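Hypothetical conserved protein (Geobacillus kaustophilus, PDB 2QYH) is of unknown function but belongs to the haloacid dehalogenase-like hydrolases and may be a magnesium-binding phosphatase. Local coordinates at residues R3-F8 and K200-F205; E213-V218 and K232-F237. All blocks are in the same frame, centred on the assembly; numbering follows the deposited sequence.

Interaction 1: R3-F8 and K200-F205; sequences RKIVFF and KDVYAF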
loop_
_atom_site.group_PDB
_atom_site.type_symbol
_atom_site.label_atom_id
_atom_site.label_comp_id
_atom_site.label_asym_id
_atom_site.label_seq_id
_atom_site.Cartn_x
_atom_site.Cartn_y
_atom_site.Cartn_z
ATOM N N ARG D 3 12.225 0.902 -28.039
ATOM C CA ARG D 3 11.554 0.292 -26.898
ATOM C C ARG D 3 10.048 0.526 -26.966
ATOM O O ARG D 3 9.580 1.476 -27.593
ATOM C CB ARG D 3 12.073 0.903 -25.591
ATOM C CG ARG D 3 13.473 0.519 -25.198
ATOM C CD ARG D 3 13.467 -0.640 -24.229
ATOM N NE ARG D 3 14.784 -0.818 -23.631
ATOM C CZ ARG D 3 15.057 -1.665 -22.642
ATOM N NH1 ARG D 3 14.102 -2.426 -22.126
ATOM N NH2 ARG D 3 16.291 -1.748 -22.169
ATOM N N LYS D 4 9.300 -0.349 -26.304
ATOM C CA LYS D 4 7.849 -0.236 -26.228
ATOM C C LYS D 4 7.532 -0.007 -24.760
ATOM O O LYS D 4 8.307 -0.380 -23.886
ATOM C CB LYS D 4 7.180 -1.521 -26.712
ATOM C CG LYS D 4 7.402 -1.799 -28.182
ATOM C CD LYS D 4 7.229 -3.270 -28.492
ATOM C CE LYS D 4 7.583 -3.577 -29.939
ATOM N NZ LYS D 4 7.678 -5.048 -30.194
ATOM N N ILE D 5 6.406 0.624 -24.482
ATOM C CA ILE D 5 6.027 0.870 -23.103
ATOM C C ILE D 5 4.522 0.734 -23.003
ATOM O O ILE D 5 3.803 1.048 -23.948
ATOM C CB ILE D 5 6.468 2.284 -22.641
ATOM C CG1 ILE D 5 6.142 2.478 -21.158
ATOM C CG2 ILE D 5 5.809 3.352 -23.501
ATOM C CD1 ILE D 5 6.788 3.718 -20.543
ATOM N N VAL D 6 4.049 0.231 -21.871
ATOM C CA VAL D 6 2.619 0.070 -21.656
ATOM C C VAL D 6 2.251 0.781 -20.359
ATOM O O VAL D 6 2.881 0.564 -19.328
ATOM C CB VAL D 6 2.213 -1.432 -21.541
ATOM C CG1 VAL D 6 0.691 -1.550 -21.409
ATOM C CG2 VAL D 6 2.708 -2.209 -22.755
ATOM N N PHE D 7 1.234 1.632 -20.427
ATOM C CA PHE D 7 0.752 2.379 -19.274
ATOM C C PHE D 7 -0.558 1.769 -18.772
ATOM O O PHE D 7 -1.382 1.330 -19.568
ATOM C CB PHE D 7 0.533 3.838 -19.666
ATOM C CG PHE D 7 1.800 4.609 -19.832
ATOM C CD1 PHE D 7 2.388 5.241 -18.743
ATOM C CD2 PHE D 7 2.421 4.696 -21.076
ATOM C CE1 PHE D 7 3.583 5.953 -18.893
ATOM C CE2 PHE D 7 3.612 5.402 -21.233
ATOM C CZ PHE D 7 4.195 6.030 -20.142
ATOM N N PHE D 8 -0.744 1.747 -17.454
ATOM C CA PHE D 8 -1.946 1.173 -16.852
ATOM C C PHE D 8 -2.564 2.101 -15.828
ATOM O O PHE D 8 -1.858 2.675 -15.007
ATOM C CB PHE D 8 -1.614 -0.127 -16.120
ATOM C CG PHE D 8 -1.085 -1.214 -17.000
ATOM C CD1 PHE D 8 -1.954 -2.053 -17.695
ATOM C CD2 PHE D 8 0.288 -1.426 -17.116
ATOM C CE1 PHE D 8 -1.459 -3.093 -18.491
ATOM C CE2 PHE D 8 0.788 -2.455 -17.905
ATOM C CZ PHE D 8 -0.084 -3.294 -18.594
ATOM N N LYS D 200 3.984 5.201 -31.740
ATOM C CA LYS D 200 3.525 3.937 -32.310
ATOM C C LYS D 200 3.921 2.732 -31.449
ATOM O O LYS D 200 3.471 1.610 -31.684
ATOM C CB LYS D 200 4.095 3.757 -33.721
ATOM C CG LYS D 200 5.607 3.674 -33.756
ATOM C CD LYS D 200 6.124 3.130 -35.075
ATOM C CE LYS D 200 7.634 2.915 -35.001
ATOM N NZ LYS D 200 8.207 2.351 -36.256
ATOM N N ASP D 201 4.771 2.961 -30.457
ATOM C CA ASP D 201 5.197 1.879 -29.584
ATOM C C ASP D 201 4.692 2.097 -28.171
ATOM O O ASP D 201 5.136 1.432 -27.240
ATOM C CB ASP D 201 6.717 1.769 -29.572
ATOM C CG ASP D 201 7.286 1.443 -30.935
ATOM O OD1 ASP D 201 6.959 0.374 -31.491
ATOM O OD2 ASP D 201 8.063 2.263 -31.455
ATOM N N VAL D 202 3.766 3.033 -28.010
ATOM C CA VAL D 202 3.204 3.321 -26.702
ATOM C C VAL D 202 1.810 2.706 -26.613
ATOM O O VAL D 202 0.987 2.915 -27.493
ATOM C CB VAL D 202 3.097 4.846 -26.468
ATOM C CG1 VAL D 202 2.570 5.135 -25.064
ATOM C CG2 VAL D 202 4.449 5.487 -26.667
ATOM N N TYR D 203 1.559 1.944 -25.555
ATOM C CA TYR D 203 0.267 1.298 -25.341
ATOM C C TYR D 203 -0.306 1.762 -24.009
ATOM O O TYR D 203 0.440 2.180 -23.127
ATOM C CB TYR D 203 0.448 -0.217 -25.287
ATOM C CG TYR D 203 1.042 -0.811 -26.535
ATOM C CD1 TYR D 203 0.236 -1.464 -27.475
ATOM C CD2 TYR D 203 2.403 -0.694 -26.799
ATOM C CE1 TYR D 203 0.778 -1.995 -28.647
ATOM C CE2 TYR D 203 2.956 -1.217 -27.967
ATOM C CZ TYR D 203 2.137 -1.862 -28.889
ATOM O OH TYR D 203 2.680 -2.362 -30.051
ATOM N N ALA D 204 -1.623 1.688 -23.853
ATOM C CA ALA D 204 -2.257 2.072 -22.594
ATOM C C ALA D 204 -3.557 1.305 -22.378
ATOM O O ALA D 204 -4.284 1.027 -23.321
ATOM C CB ALA D 204 -2.524 3.581 -22.565
ATOM N N PHE D 205 -3.834 0.955 -21.129
ATOM C CA PHE D 205 -5.059 0.242 -20.773
ATOM C C PHE D 205 -5.847 1.113 -19.807
ATOM O O PHE D 205 -5.334 1.501 -18.757
ATOM C CB PHE D 205 -4.750 -1.099 -20.093
ATOM C CG PHE D 205 -4.280 -2.163 -21.032
ATOM C CD1 PHE D 205 -5.030 -3.321 -21.218
ATOM C CD2 PHE D 205 -3.070 -2.033 -21.704
ATOM C CE1 PHE D 205 -4.576 -4.344 -22.059
ATOM C CE2 PHE D 205 -2.606 -3.041 -22.544
ATOM C CZ PHE D 205 -3.357 -4.203 -22.723
#
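F8 and F205 run alongside each other on one face of a parallel strand pair. CE1 of F8 sits over one face of the F205 ring, 3.7 Å from its CD2. The ring planes meet at 31°. CG1 of V6, anti to the backbone N (chi1 -176°), reaches CE2 of F205 at 3.8 Å. Helix 246-253 adds I247 and L251 to this cluster. An alanine in place of F205 takes the ring away, and would probably leave F8 and V6 without a surface to pack on and open a gap beneath helix 246-253. On the opposite face, V202 CG1 lies 4.0 Å from I5 CG2 and meets the edge of the F7 ring. Strands 5-8 and 202-206 are central strands of the HAD-type Rossmann-like domain, and D9, which follows F8, opens a sequence that fits the family's DxDx(T/V) motif. Four backbone hydrogen bonds join the two strands: I5 N to D201 O, Y203 N to I5 O (2.9 Å), F7 N to Y203 O and F205 N to F7 O. At the outer end, K4 CG lies 3.9 Å from D201 CB. Their charged ends stay apart, with K4 NZ 5.6 Å from D201 OD1.

Interaction 2: E213-V218 and K232-F237; sequences EMLSFV and KRVADF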
loop_
_atom_site.group_PDB
_atom_site.type_symbol
_atom_site.label_atom_id
_atom_site.label_comp_id
_atom_site.label_asym_id
_atom_site.label_seq_id
_atom_site.Cartn_x
_atom_site.Cartn_y
_atom_site.Cartn_z
ATOM N N GLU D 213 -8.407 10.729 -22.553
ATOM C CA GLU D 213 -7.334 11.479 -23.193
ATOM C C GLU D 213 -6.117 10.583 -23.399
ATOM O O GLU D 213 -5.526 10.556 -24.478
ATOM C CB GLU D 213 -6.950 12.697 -22.355
ATOM C CG GLU D 213 -5.820 13.506 -22.959
ATOM C CD GLU D 213 -5.242 14.507 -21.986
ATOM O OE1 GLU D 213 -5.103 14.153 -20.788
ATOM O OE2 GLU D 213 -4.915 15.636 -22.419
HETATM N N MSE D 214 -5.754 9.845 -22.357
HETATM C CA MSE D 214 -4.617 8.935 -22.416
HETATM C C MSE D 214 -4.773 7.931 -23.553
HETATM O O MSE D 214 -3.876 7.763 -24.386
HETATM C CB MSE D 214 -4.473 8.184 -21.094
HETATM C CG MSE D 214 -3.632 6.933 -21.197
HETATM SE SE MSE D 214 -3.380 6.086 -19.500
HETATM C CE MSE D 214 -4.960 4.977 -19.417
ATOM N N LEU D 215 -5.928 7.274 -23.576
ATOM C CA LEU D 215 -6.245 6.268 -24.582
ATOM C C LEU D 215 -6.210 6.765 -26.025
ATOM O O LEU D 215 -5.745 6.062 -26.921
ATOM C CB LEU D 215 -7.618 5.667 -24.281
ATOM C CG LEU D 215 -7.633 4.179 -23.961
ATOM C CD1 LEU D 215 -6.663 3.889 -22.839
ATOM C CD2 LEU D 215 -9.031 3.759 -23.579
ATOM N N SER D 216 -6.698 7.975 -26.262
ATOM C CA SER D 216 -6.701 8.497 -27.620
ATOM C C SER D 216 -5.330 9.030 -28.007
ATOM O O SER D 216 -4.989 9.091 -29.188
ATOM C CB SER D 216 -7.733 9.607 -27.756
ATOM O OG SER D 216 -7.379 10.685 -26.919
ATOM N N PHE D 217 -4.536 9.405 -27.013
ATOM C CA PHE D 217 -3.216 9.942 -27.289
ATOM C C PHE D 217 -2.155 8.927 -27.674
ATOM O O PHE D 217 -1.377 9.166 -28.590
ATOM C CB PHE D 217 -2.698 10.752 -26.104
ATOM C CG PHE D 217 -1.263 11.135 -26.240
ATOM C CD1 PHE D 217 -0.284 10.485 -25.496
ATOM C CD2 PHE D 217 -0.879 12.113 -27.158
ATOM C CE1 PHE D 217 1.064 10.796 -25.662
ATOM C CE2 PHE D 217 0.465 12.436 -27.336
ATOM C CZ PHE D 217 1.441 11.773 -26.584
ATOM N N VAL D 218 -2.113 7.802 -26.974
ATOM C CA VAL D 218 -1.107 6.791 -27.257
ATOM C C VAL D 218 -1.311 6.073 -28.580
ATOM O O VAL D 218 -2.377 6.135 -29.175
ATOM C CB VAL D 218 -1.031 5.752 -26.121
ATOM C CG1 VAL D 218 -0.743 6.468 -24.809
ATOM C CG2 VAL D 218 -2.323 4.948 -26.039
ATOM N N LYS D 232 -14.486 3.286 -24.762
ATOM C CA LYS D 232 -14.335 2.290 -25.813
ATOM C C LYS D 232 -14.290 2.962 -27.178
ATOM O O LYS D 232 -13.652 2.463 -28.104
ATOM C CB LYS D 232 -15.503 1.306 -25.795
ATOM C CG LYS D 232 -15.691 0.569 -24.494
ATOM C CD LYS D 232 -16.541 -0.673 -24.705
ATOM C CE LYS D 232 -16.673 -1.495 -23.427
ATOM N NZ LYS D 232 -17.355 -2.795 -23.688
ATOM N N ARG D 233 -14.974 4.094 -27.309
ATOM C CA ARG D 233 -15.006 4.792 -28.584
ATOM C C ARG D 233 -13.610 5.177 -29.054
ATOM O O ARG D 233 -13.270 4.993 -30.227
ATOM C CB ARG D 233 -15.867 6.058 -28.497
ATOM C CG ARG D 233 -16.035 6.755 -29.837
ATOM C CD ARG D 233 -16.187 8.246 -29.670
ATOM N NE ARG D 233 -17.436 8.607 -29.009
ATOM C CZ ARG D 233 -18.448 9.208 -29.621
ATOM N NH1 ARG D 233 -18.347 9.512 -30.908
ATOM N NH2 ARG D 233 -19.553 9.513 -28.951
ATOM N N VAL D 234 -12.806 5.710 -28.138
ATOM C CA VAL D 234 -11.456 6.141 -28.469
ATOM C C VAL D 234 -10.428 5.033 -28.424
ATOM O O VAL D 234 -9.291 5.240 -28.841
ATOM C CB VAL D 234 -10.965 7.272 -27.534
ATOM C CG1 VAL D 234 -11.882 8.475 -27.656
ATOM C CG2 VAL D 234 -10.895 6.773 -26.087
ATOM N N ALA D 235 -10.813 3.864 -27.922
ATOM C CA ALA D 235 -9.879 2.742 -27.840
ATOM C C ALA D 235 -9.659 2.085 -29.198
ATOM O O ALA D 235 -10.596 1.916 -29.972
ATOM C CB ALA D 235 -10.386 1.705 -26.835
ATOM N N ASP D 236 -8.416 1.713 -29.479
ATOM C CA ASP D 236 -8.077 1.056 -30.736
ATOM C C ASP D 236 -8.431 -0.421 -30.620
ATOM O O ASP D 236 -8.516 -1.141 -31.614
ATOM C CB ASP D 236 -6.585 1.191 -31.015
ATOM C CG ASP D 236 -6.158 2.621 -31.198
ATOM O OD1 ASP D 236 -6.401 3.169 -32.287
ATOM O OD2 ASP D 236 -5.588 3.207 -30.252
ATOM N N PHE D 237 -8.627 -0.874 -29.389
ATOM C CA PHE D 237 -8.968 -2.261 -29.150
ATOM C C PHE D 237 -9.636 -2.392 -27.788
ATOM O O PHE D 237 -9.211 -1.770 -26.816
ATOM C CB PHE D 237 -7.702 -3.121 -29.232
ATOM C CG PHE D 237 -7.912 -4.556 -28.861
ATOM C CD1 PHE D 237 -7.769 -4.975 -27.542
ATOM C CD2 PHE D 237 -8.261 -5.494 -29.827
ATOM C CE1 PHE D 237 -7.966 -6.311 -27.189
ATOM C CE2 PHE D 237 -8.463 -6.836 -29.488
ATOM C CZ PHE D 237 -8.315 -7.245 -28.165
HETATM O O HOH W 1 -5.287 5.950 -29.813
#
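The contact between L215-S216 and V234-D236 is a small, partly buried packing of two helix ends, with a water beside it. Helices 212-217 and 229-234 belong to successive beta-alpha-beta crossovers of the HAD-type Rossmann-like domain, which link the parallel strands 202-206, 220-223 and 237-238. The end of the first helix meets the end of the second and the turn that follows. CB of L215 meets CG2 of V234 at 3.9 Å. With CG1 anti to the carbonyl carbon (chi1 -60°), CG2 of V234 falls between the backbone N and the carbonyl carbon, turned to L215. Further along the leucine, the CD2 branch reaches CB of A235 at 4.1 Å. S216 brings its CB to CB of V234, 4.0 Å away. Its hydroxyl lies back along its own helix, near the carbonyls of I212 and E213, and not across the contact. No direct hydrogen bond crosses between the segments. Instead a water gives hydrogen bonds to L215 O at 2.9 Å and to D236 OD2 at 2.8 Å. Other acceptors compete for its two protons, so both bonds may not be made at once. D236 OD2 also accepts a hydrogen bond from G221 N, which ties the carboxylate to strand 220-223. A235 packs on A223 of that strand, while V218 and the selenomethionine M214 touch strand 202-206, and M214 and F217 also touch helix 184-195.

In the fold
Both segments of interaction 1 precede those of interaction 2 along the chain. The centres of the two contacts lie about 12 Å apart. Strand 202-206 leads into helix 212-217, and the two contacts touch there. V218 packs on V202 and A204, and L215 CD1 lies 3.8 Å from A204 O. Strands 5-8, 202-206, 220-223 and 237-238 are consecutive, parallel neighbours in one mixed sheet. Interaction 1 pairs the first two, bringing the chain's start beside a strand nearly 200 residues later. Interaction 2 packs the helices that follow 202-206 and 220-223, toward the sheet's edge. F205 of interaction 1 touches T13 of a sequence that fits the family's DxDx(T/V) pattern, and L215 only comes near it.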